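Arginyl-trna synthetase (Thermus thermophilus, PDB 1IQ0) probably joins L-arginine to its cognate tRNA at the expense of ATP, as a monomeric class I aminoacyl-tRNA synthetase. Local coordinates at residues 224-238 against 321-335. Sequence-based numbering, arbitrary orientation.
Sequences MATMHALNARYDLLV and FRPYENPYYPGLRTS
M224 reaches from the last turns of helix 213-229 into a group of rings from 321-335. Its CB lies 4.1 Å from CD1 of Y328. M224 CG touches both tyrosines, 3.8 Å from Y328 CD1 and in the ring plane of Y329, at its CE1 edge. SD sits at the edges of the Y324 and Y329 rings, a Met-aromatic contact with each, and meets L332 CD2. The M224 chain bends at chi3 (-58°), which brings M224 CE to Y324 CE2 at 3.8 Å. L237 CD2 stands over the centre of the Y324 ring. Beyond the helix, strand 236-239 pairs in parallel with strand 333-335 in the mixed sheet of the class I catalytic domain. R333 N donates to D235 O, and L237 N to R333 O. Y329 OH donates to A232 O at 2.8 Å, from above the carbonyl plane. H228 and Y234 each turn an edge to the face of Y329, the Y234 pair offset. The Y328 ring lies over A225 CA, with P327 CG on its opposite face. With an alanine in place of this tyrosine, a gap would probably open beside M224 and A225, and H228 would be freer to turn. N326 OD1 accepts from Y328 N, an Asx turn, and from Y329 N, an Asx motif.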
# COMPACT_ATOMS: atom_id res chain seq x y z
N MET A 224 2.05 18.94 -2.89
CA MET A 224 0.77 18.25 -3.06
C MET A 224 0.40 18.04 -4.52
O MET A 224 -0.35 17.12 -4.84
CB MET A 224 -0.34 19.00 -2.33
CG MET A 224 -1.62 18.19 -2.15
SD MET A 224 -2.66 18.86 -0.82
CE MET A 224 -1.53 18.79 0.55
N ALA A 225 0.93 18.88 -5.41
CA ALA A 225 0.64 18.73 -6.83
C ALA A 225 1.29 17.42 -7.30
O ALA A 225 0.74 16.71 -8.15
CB ALA A 225 1.19 19.91 -7.62
N THR A 226 2.45 17.12 -6.74
CA THR A 226 3.18 15.89 -7.07
C THR A 226 2.42 14.68 -6.50
O THR A 226 2.29 13.65 -7.18
CB THR A 226 4.60 15.93 -6.48
OG1 THR A 226 5.26 17.13 -6.90
CG2 THR A 226 5.41 14.73 -6.94
N MET A 227 1.94 14.80 -5.27
CA MET A 227 1.19 13.72 -4.63
C MET A 227 -0.03 13.39 -5.48
O MET A 227 -0.35 12.23 -5.71
CB MET A 227 0.73 14.15 -3.23
CG MET A 227 1.86 14.36 -2.24
SD MET A 227 1.29 15.17 -0.72
CE MET A 227 2.83 16.01 -0.17
N HIS A 228 -0.70 14.44 -5.94
CA HIS A 228 -1.89 14.32 -6.78
C HIS A 228 -1.56 13.63 -8.11
O HIS A 228 -2.29 12.76 -8.56
CB HIS A 228 -2.49 15.70 -7.05
CG HIS A 228 -3.72 15.66 -7.89
ND1 HIS A 228 -4.93 15.19 -7.42
CD2 HIS A 228 -3.92 15.99 -9.19
CE1 HIS A 228 -5.82 15.23 -8.40
NE2 HIS A 228 -5.24 15.71 -9.48
N ALA A 229 -0.44 14.02 -8.72
CA ALA A 229 -0.04 13.43 -10.00
C ALA A 229 0.33 11.96 -9.84
O ALA A 229 0.33 11.21 -10.81
CB ALA A 229 1.13 14.20 -10.60
N LEU A 230 0.65 11.56 -8.61
CA LEU A 230 1.00 10.16 -8.36
C LEU A 230 -0.25 9.36 -8.07
O LEU A 230 -0.18 8.17 -7.78
CB LEU A 230 1.98 10.06 -7.19
CG LEU A 230 3.40 10.53 -7.47
CD1 LEU A 230 4.22 10.52 -6.19
CD2 LEU A 230 4.04 9.62 -8.53
N ASN A 231 -1.40 10.02 -8.15
CA ASN A 231 -2.71 9.41 -7.91
C ASN A 231 -2.86 8.86 -6.49
O ASN A 231 -3.46 7.80 -6.28
CB ASN A 231 -2.99 8.33 -8.96
CG ASN A 231 -4.45 7.87 -8.96
OD1 ASN A 231 -5.37 8.66 -8.72
ND2 ASN A 231 -4.67 6.59 -9.23
N ALA A 232 -2.32 9.59 -5.52
CA ALA A 232 -2.40 9.22 -4.10
C ALA A 232 -3.61 9.95 -3.51
O ALA A 232 -3.96 11.04 -3.95
CB ALA A 232 -1.13 9.66 -3.38
N ARG A 233 -4.25 9.35 -2.51
CA ARG A 233 -5.42 9.97 -1.88
C ARG A 233 -5.17 10.29 -0.41
O ARG A 233 -4.47 9.54 0.27
CB ARG A 233 -6.64 9.05 -2.00
CG ARG A 233 -6.71 8.23 -3.28
CD ARG A 233 -8.00 7.41 -3.39
NE ARG A 233 -8.40 6.76 -2.14
CZ ARG A 233 -7.60 5.98 -1.41
NH1 ARG A 233 -6.35 5.75 -1.79
NH2 ARG A 233 -8.05 5.44 -0.28
N TYR A 234 -5.74 11.38 0.09
CA TYR A 234 -5.57 11.75 1.49
C TYR A 234 -6.87 12.23 2.12
O TYR A 234 -7.65 12.94 1.48
CB TYR A 234 -4.53 12.87 1.66
CG TYR A 234 -3.18 12.56 1.05
CD1 TYR A 234 -2.93 12.84 -0.29
CD2 TYR A 234 -2.17 11.96 1.80
CE1 TYR A 234 -1.70 12.54 -0.87
CE2 TYR A 234 -0.94 11.65 1.23
CZ TYR A 234 -0.71 11.95 -0.11
OH TYR A 234 0.49 11.63 -0.69
N ASP A 235 -7.08 11.86 3.38
CA ASP A 235 -8.27 12.30 4.09
C ASP A 235 -7.92 13.39 5.11
O ASP A 235 -8.63 14.39 5.24
CB ASP A 235 -8.91 11.13 4.84
CG ASP A 235 -9.41 10.05 3.91
OD1 ASP A 235 -8.78 8.98 3.86
OD2 ASP A 235 -10.43 10.29 3.22
N LEU A 236 -6.81 13.20 5.82
CA LEU A 236 -6.41 14.14 6.85
C LEU A 236 -4.98 14.64 6.77
O LEU A 236 -4.08 13.95 6.30
CB LEU A 236 -6.59 13.50 8.22
CG LEU A 236 -7.94 12.88 8.60
CD1 LEU A 236 -7.72 11.84 9.69
CD2 LEU A 236 -8.90 13.97 9.04
N LEU A 237 -4.79 15.85 7.25
CA LEU A 237 -3.49 16.48 7.34
C LEU A 237 -3.37 16.82 8.81
O LEU A 237 -4.32 17.32 9.40
CB LEU A 237 -3.46 17.78 6.53
CG LEU A 237 -2.65 17.88 5.23
CD1 LEU A 237 -2.90 16.71 4.32
CD2 LEU A 237 -3.00 19.19 4.56
N VAL A 238 -2.24 16.50 9.42
CA VAL A 238 -2.02 16.84 10.81
C VAL A 238 -0.70 17.59 10.89
O VAL A 238 0.35 17.06 10.50
CB VAL A 238 -1.97 15.61 11.74
CG1 VAL A 238 -1.50 16.02 13.12
CG2 VAL A 238 -3.36 14.99 11.86
N PHE A 321 -10.16 20.01 13.53
CA PHE A 321 -10.09 20.00 12.07
C PHE A 321 -11.08 20.90 11.33
O PHE A 321 -12.13 21.26 11.85
CB PHE A 321 -10.26 18.57 11.56
CG PHE A 321 -9.17 17.65 12.00
CD1 PHE A 321 -9.12 17.17 13.29
CD2 PHE A 321 -8.14 17.31 11.12
CE1 PHE A 321 -8.07 16.37 13.72
CE2 PHE A 321 -7.08 16.51 11.53
CZ PHE A 321 -7.04 16.04 12.83
N ARG A 322 -10.72 21.23 10.09
CA ARG A 322 -11.54 22.06 9.21
C ARG A 322 -11.13 21.72 7.77
O ARG A 322 -10.16 20.99 7.56
CB ARG A 322 -11.29 23.55 9.49
CG ARG A 322 -9.87 24.00 9.17
CD ARG A 322 -9.59 25.43 9.64
NE ARG A 322 -10.37 26.43 8.92
CZ ARG A 322 -11.47 27.01 9.39
NH1 ARG A 322 -11.91 26.70 10.60
NH2 ARG A 322 -12.12 27.89 8.65
N PRO A 323 -11.87 22.24 6.77
CA PRO A 323 -11.52 21.95 5.38
C PRO A 323 -10.17 22.55 5.00
O PRO A 323 -9.85 23.66 5.41
CB PRO A 323 -12.67 22.58 4.59
CG PRO A 323 -13.83 22.52 5.55
CD PRO A 323 -13.17 22.93 6.86
N TYR A 324 -9.38 21.82 4.23
CA TYR A 324 -8.08 22.31 3.80
C TYR A 324 -8.21 22.88 2.40
O TYR A 324 -8.56 22.16 1.46
CB TYR A 324 -7.05 21.19 3.79
CG TYR A 324 -5.67 21.64 3.33
CD1 TYR A 324 -4.95 22.59 4.05
CD2 TYR A 324 -5.10 21.12 2.16
CE1 TYR A 324 -3.69 23.00 3.63
CE2 TYR A 324 -3.85 21.52 1.73
CZ TYR A 324 -3.14 22.47 2.47
OH TYR A 324 -1.89 22.87 2.06
N GLU A 325 -7.94 24.17 2.27
CA GLU A 325 -8.03 24.84 0.98
C GLU A 325 -6.90 24.36 0.07
O GLU A 325 -5.72 24.55 0.36
CB GLU A 325 -7.94 26.36 1.17
CG GLU A 325 -8.10 27.14 -0.13
CD GLU A 325 -8.04 28.65 0.08
OE1 GLU A 325 -7.00 29.15 0.56
OE2 GLU A 325 -9.03 29.33 -0.24
N ASN A 326 -7.28 23.71 -1.03
CA ASN A 326 -6.31 23.20 -1.99
C ASN A 326 -7.06 22.85 -3.27
O ASN A 326 -8.26 22.57 -3.23
CB ASN A 326 -5.63 21.95 -1.44
CG ASN A 326 -6.50 20.71 -1.56
OD1 ASN A 326 -6.34 19.92 -2.48
ND2 ASN A 326 -7.43 20.55 -0.63
N PRO A 327 -6.38 22.85 -4.41
CA PRO A 327 -7.05 22.53 -5.68
C PRO A 327 -7.07 21.07 -6.09
O PRO A 327 -7.56 20.74 -7.17
CB PRO A 327 -6.29 23.38 -6.68
CG PRO A 327 -4.88 23.26 -6.17
CD PRO A 327 -5.05 23.45 -4.66
N TYR A 328 -6.56 20.18 -5.23
CA TYR A 328 -6.51 18.77 -5.61
C TYR A 328 -7.51 17.84 -4.93
O TYR A 328 -8.09 16.96 -5.57
CB TYR A 328 -5.09 18.23 -5.39
CG TYR A 328 -4.01 19.19 -5.82
CD1 TYR A 328 -3.39 20.04 -4.90
CD2 TYR A 328 -3.65 19.30 -7.17
CE1 TYR A 328 -2.43 20.96 -5.31
CE2 TYR A 328 -2.69 20.22 -7.59
CZ TYR A 328 -2.09 21.05 -6.65
OH TYR A 328 -1.15 21.97 -7.05
N TYR A 329 -7.72 18.03 -3.63
CA TYR A 329 -8.64 17.18 -2.89
C TYR A 329 -9.75 17.95 -2.22
O TYR A 329 -9.54 18.58 -1.18
CB TYR A 329 -7.87 16.38 -1.85
CG TYR A 329 -6.65 15.70 -2.39
CD1 TYR A 329 -5.40 16.32 -2.34
CD2 TYR A 329 -6.72 14.42 -2.95
CE1 TYR A 329 -4.25 15.69 -2.82
CE2 TYR A 329 -5.59 13.78 -3.44
CZ TYR A 329 -4.35 14.42 -3.37
OH TYR A 329 -3.23 13.78 -3.81
N PRO A 330 -10.96 17.90 -2.79
CA PRO A 330 -12.14 18.59 -2.26
C PRO A 330 -12.49 18.20 -0.82
O PRO A 330 -12.88 19.05 -0.02
CB PRO A 330 -13.24 18.20 -3.24
CG PRO A 330 -12.48 17.99 -4.53
CD PRO A 330 -11.28 17.21 -4.05
N GLY A 331 -12.34 16.92 -0.49
CA GLY A 331 -12.69 16.47 0.85
C GLY A 331 -11.58 16.40 1.88
O GLY A 331 -11.80 15.91 2.98
N LEU A 332 -10.39 16.88 1.54
CA LEU A 332 -9.28 16.83 2.48
C LEU A 332 -9.48 17.77 3.68
O LEU A 332 -9.87 18.93 3.52
CB LEU A 332 -7.97 17.17 1.76
CG LEU A 332 -6.67 17.17 2.56
CD1 LEU A 332 -6.47 15.84 3.26
CD2 LEU A 332 -5.51 17.46 1.61
N ARG A 333 -9.24 17.26 4.89
CA ARG A 333 -9.38 18.05 6.11
C ARG A 333 -8.02 18.18 6.81
O ARG A 333 -7.22 17.24 6.83
CB ARG A 333 -10.41 17.43 7.06
CG ARG A 333 -11.88 17.64 6.67
CD ARG A 333 -12.83 16.87 7.61
NE ARG A 333 -12.98 17.44 8.95
CZ ARG A 333 -12.77 16.77 10.09
NH1 ARG A 333 -12.39 15.49 10.09
NH2 ARG A 333 -12.97 17.37 11.26
N THR A 334 -7.78 19.34 7.41
CA THR A 334 -6.52 19.59 8.09
C THR A 334 -6.71 19.98 9.55
O THR A 334 -7.74 20.54 9.92
CB THR A 334 -5.74 20.75 7.41
OG1 THR A 334 -4.50 20.97 8.08
CG2 THR A 334 -6.56 22.04 7.48
N SER A 335 -5.72 19.67 10.38
CA SER A 335 -5.78 20.10 11.77
C SER A 335 -5.58 21.61 11.65
O SER A 335 -4.97 22.08 10.68
CB SER A 335 -4.64 19.49 12.58
OG SER A 335 -3.39 19.82 12.02
O HOH W 1 -11.46 13.98 5.68